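Local coordinates for sugar-binding transport ATP-binding protein (Pyrococcus horikoshii, PDB 1V43), which binds ATP and probably hydrolyses it as the nucleotide-binding subunit of an ABC transporter that takes up sugars, at residues Leu135-Tyr138 with Pro139-Ser143. Sequence-based numbering, arbitrary orientation.
Sequences LNRY and PAQLS
The carbonyl of Y138 faces the amides of Q141 and L142 at the mouth of a type I beta turn, P139 to L142, in the loop between helices 115-128 and 147-156 of the ABC ATPase domain. In this family that loop leads into the LSGGQ signature motif, whose first residues here are L142 and S143. The tight part is backbone: Y138 O receives two weak hydrogen bonds, both bent, with N-H...O angles near 120°. Q141 N lies 2.9 Å from Y138 O. L142 N comes closer, at 2.6 Å from Y138 O. L142 N also bonds P139 O, the turn's own closure, so this one amide is shared between two carbonyls. Y138 CB meets P139 CD at 3.3 Å, and that CD lies near the plane of the Y138 ring, at its edge; the ring itself also meets H97. V100 touches L142 and bonds R137 through its backbone, which joins the loop to helix 100-105.

The looser side lies where Q141, itself exposed, reaches R137. There the extended Q141 side chain, CG anti to the backbone N (chi1 172°), reaches back and crosses R137 at about a right angle. The guanidinium and amide planes are nearly parallel, 9° apart, and Q141 meets the aliphatic part of R137, with the Q141 CD carbon 3.9 Å from R137 CB.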
ATOM      1  N   LEU A 135       4.058 -28.998  16.229  1.00 28.37           N
ATOM      2  CA  LEU A 135       3.304 -30.178  15.871  1.00 27.43           C
ATOM      3  C   LEU A 135       2.309 -30.679  16.917  1.00 32.19           C
ATOM      4  O   LEU A 135       1.210 -31.115  16.560  1.00 28.71           O
ATOM      5  CB  LEU A 135       4.273 -31.288  15.434  1.00 23.15           C
ATOM      6  CG  LEU A 135       4.875 -31.005  14.050  1.00 26.43           C
ATOM      7  CD1 LEU A 135       6.036 -31.956  13.780  1.00 22.66           C
ATOM      8  CD2 LEU A 135       3.779 -31.143  12.977  1.00 24.16           C
ATOM      9  N   ASN A 136       2.661 -30.611  18.197  1.00 31.12           N
ATOM     10  CA  ASN A 136       1.746 -31.085  19.224  1.00 39.10           C
ATOM     11  C   ASN A 136       0.919 -29.953  19.835  1.00 46.39           C
ATOM     12  O   ASN A 136       0.209 -30.154  20.823  1.00 44.44           O
ATOM     13  CB  ASN A 136       2.514 -31.841  20.316  1.00 37.14           C
ATOM     14  CG  ASN A 136       3.399 -30.934  21.153  1.00 39.61           C
ATOM     15  OD1 ASN A 136       3.803 -29.855  20.718  1.00 39.84           O
ATOM     16  ND2 ASN A 136       3.723 -31.382  22.357  1.00 41.80           N
ATOM     17  N   ARG A 137       1.008 -28.764  19.238  1.00 46.55           N
ATOM     18  CA  ARG A 137       0.250 -27.617  19.726  1.00 50.73           C
ATOM     19  C   ARG A 137      -1.082 -27.484  18.992  1.00 54.17           C
ATOM     20  O   ARG A 137      -1.270 -28.041  17.909  1.00 52.30           O
ATOM     21  CB  ARG A 137       1.053 -26.327  19.571  1.00 47.39           C
ATOM     22  CG  ARG A 137       2.352 -26.315  20.339  1.00 47.72           C
ATOM     23  CD  ARG A 137       2.929 -24.919  20.397  1.00 62.13           C
ATOM     24  NE  ARG A 137       4.316 -24.908  20.850  1.00 69.17           N
ATOM     25  CZ  ARG A 137       5.038 -23.804  21.007  1.00 76.06           C
ATOM     26  NH1 ARG A 137       4.506 -22.613  20.752  1.00 75.59           N
ATOM     27  NH2 ARG A 137       6.296 -23.890  21.417  1.00 80.54           N
ATOM     28  N   TYR A 138      -2.008 -26.753  19.601  1.00 59.54           N
ATOM     29  CA  TYR A 138      -3.331 -26.549  19.020  1.00 61.02           C
ATOM     30  C   TYR A 138      -3.462 -25.185  18.352  1.00 62.38           C
ATOM     31  O   TYR A 138      -2.720 -24.251  18.675  1.00 61.27           O
ATOM     32  CB  TYR A 138      -4.410 -26.697  20.094  1.00 56.38           C
ATOM     33  CG  TYR A 138      -4.682 -28.129  20.483  1.00 52.85           C
ATOM     34  CD1 TYR A 138      -4.092 -28.694  21.613  1.00 49.08           C
ATOM     35  CD2 TYR A 138      -5.515 -28.930  19.704  1.00 53.78           C
ATOM     36  CE1 TYR A 138      -4.335 -30.031  21.958  1.00 40.78           C
ATOM     37  CE2 TYR A 138      -5.757 -30.264  20.039  1.00 48.18           C
ATOM     38  CZ  TYR A 138      -5.166 -30.803  21.167  1.00 42.25           C
ATOM     39  OH  TYR A 138      -5.421 -32.112  21.499  1.00 43.84           O
ATOM     40  N   PRO A 139      -4.413 -25.053  17.407  1.00 63.77           N
ATOM     41  CA  PRO A 139      -4.660 -23.802  16.678  1.00 65.69           C
ATOM     42  C   PRO A 139      -4.714 -22.573  17.588  1.00 68.55           C
ATOM     43  O   PRO A 139      -3.834 -21.705  17.535  1.00 60.97           O
ATOM     44  CB  PRO A 139      -5.993 -24.073  15.990  1.00 66.09           C
ATOM     45  CG  PRO A 139      -5.887 -25.540  15.658  1.00 69.41           C
ATOM     46  CD  PRO A 139      -5.319 -26.122  16.940  1.00 66.36           C
ATOM     47  N   ALA A 140      -5.746 -22.516  18.426  1.00 72.03           N
ATOM     48  CA  ALA A 140      -5.939 -21.403  19.353  1.00 75.62           C
ATOM     49  C   ALA A 140      -4.682 -21.145  20.177  1.00 78.28           C
ATOM     50  O   ALA A 140      -4.432 -20.021  20.620  1.00 75.95           O
ATOM     51  CB  ALA A 140      -7.122 -21.694  20.274  1.00 75.38           C
ATOM     52  N   GLN A 141      -3.896 -22.196  20.381  1.00 78.87           N
ATOM     53  CA  GLN A 141      -2.671 -22.093  21.156  1.00 83.00           C
ATOM     54  C   GLN A 141      -1.506 -21.696  20.273  1.00 89.31           C
ATOM     55  O   GLN A 141      -0.487 -21.201  20.756  1.00 87.96           O
ATOM     56  CB  GLN A 141      -2.351 -23.430  21.817  1.00 77.21           C
ATOM     57  CG  GLN A 141      -0.989 -23.459  22.479  1.00 72.40           C
ATOM     58  CD  GLN A 141      -0.510 -24.864  22.773  1.00 66.66           C
ATOM     59  OE1 GLN A 141       0.573 -25.053  23.322  1.00 64.29           O
ATOM     60  NE2 GLN A 141      -1.314 -25.857  22.405  1.00 62.95           N
ATOM     61  N   LEU A 142      -1.663 -21.923  18.975  1.00 97.54           N
ATOM     62  CA  LEU A 142      -0.615 -21.614  18.017  1.00104.52           C
ATOM     63  C   LEU A 142      -0.207 -20.149  18.104  1.00107.75           C
ATOM     64  O   LEU A 142      -0.737 -19.283  17.401  1.00107.28           O
ATOM     65  CB  LEU A 142      -1.073 -21.972  16.602  1.00103.94           C
ATOM     66  CG  LEU A 142       0.042 -22.309  15.607  1.00104.21           C
ATOM     67  CD1 LEU A 142       1.051 -23.255  16.244  1.00102.79           C
ATOM     68  CD2 LEU A 142      -0.570 -22.940  14.370  1.00104.25           C
ATOM     69  N   SER A 143       0.748 -19.893  18.993  1.00111.00           N
ATOM     70  CA  SER A 143       1.273 -18.558  19.231  1.00114.34           C
ATOM     71  C   SER A 143       2.747 -18.516  18.811  1.00114.02           C
ATOM     72  O   SER A 143       3.218 -17.514  18.270  1.00116.53           O
ATOM     73  CB  SER A 143       1.127 -18.208  20.722  1.00116.44           C
ATOM     74  OG  SER A 143       1.471 -16.859  20.994  1.00117.94           O
TER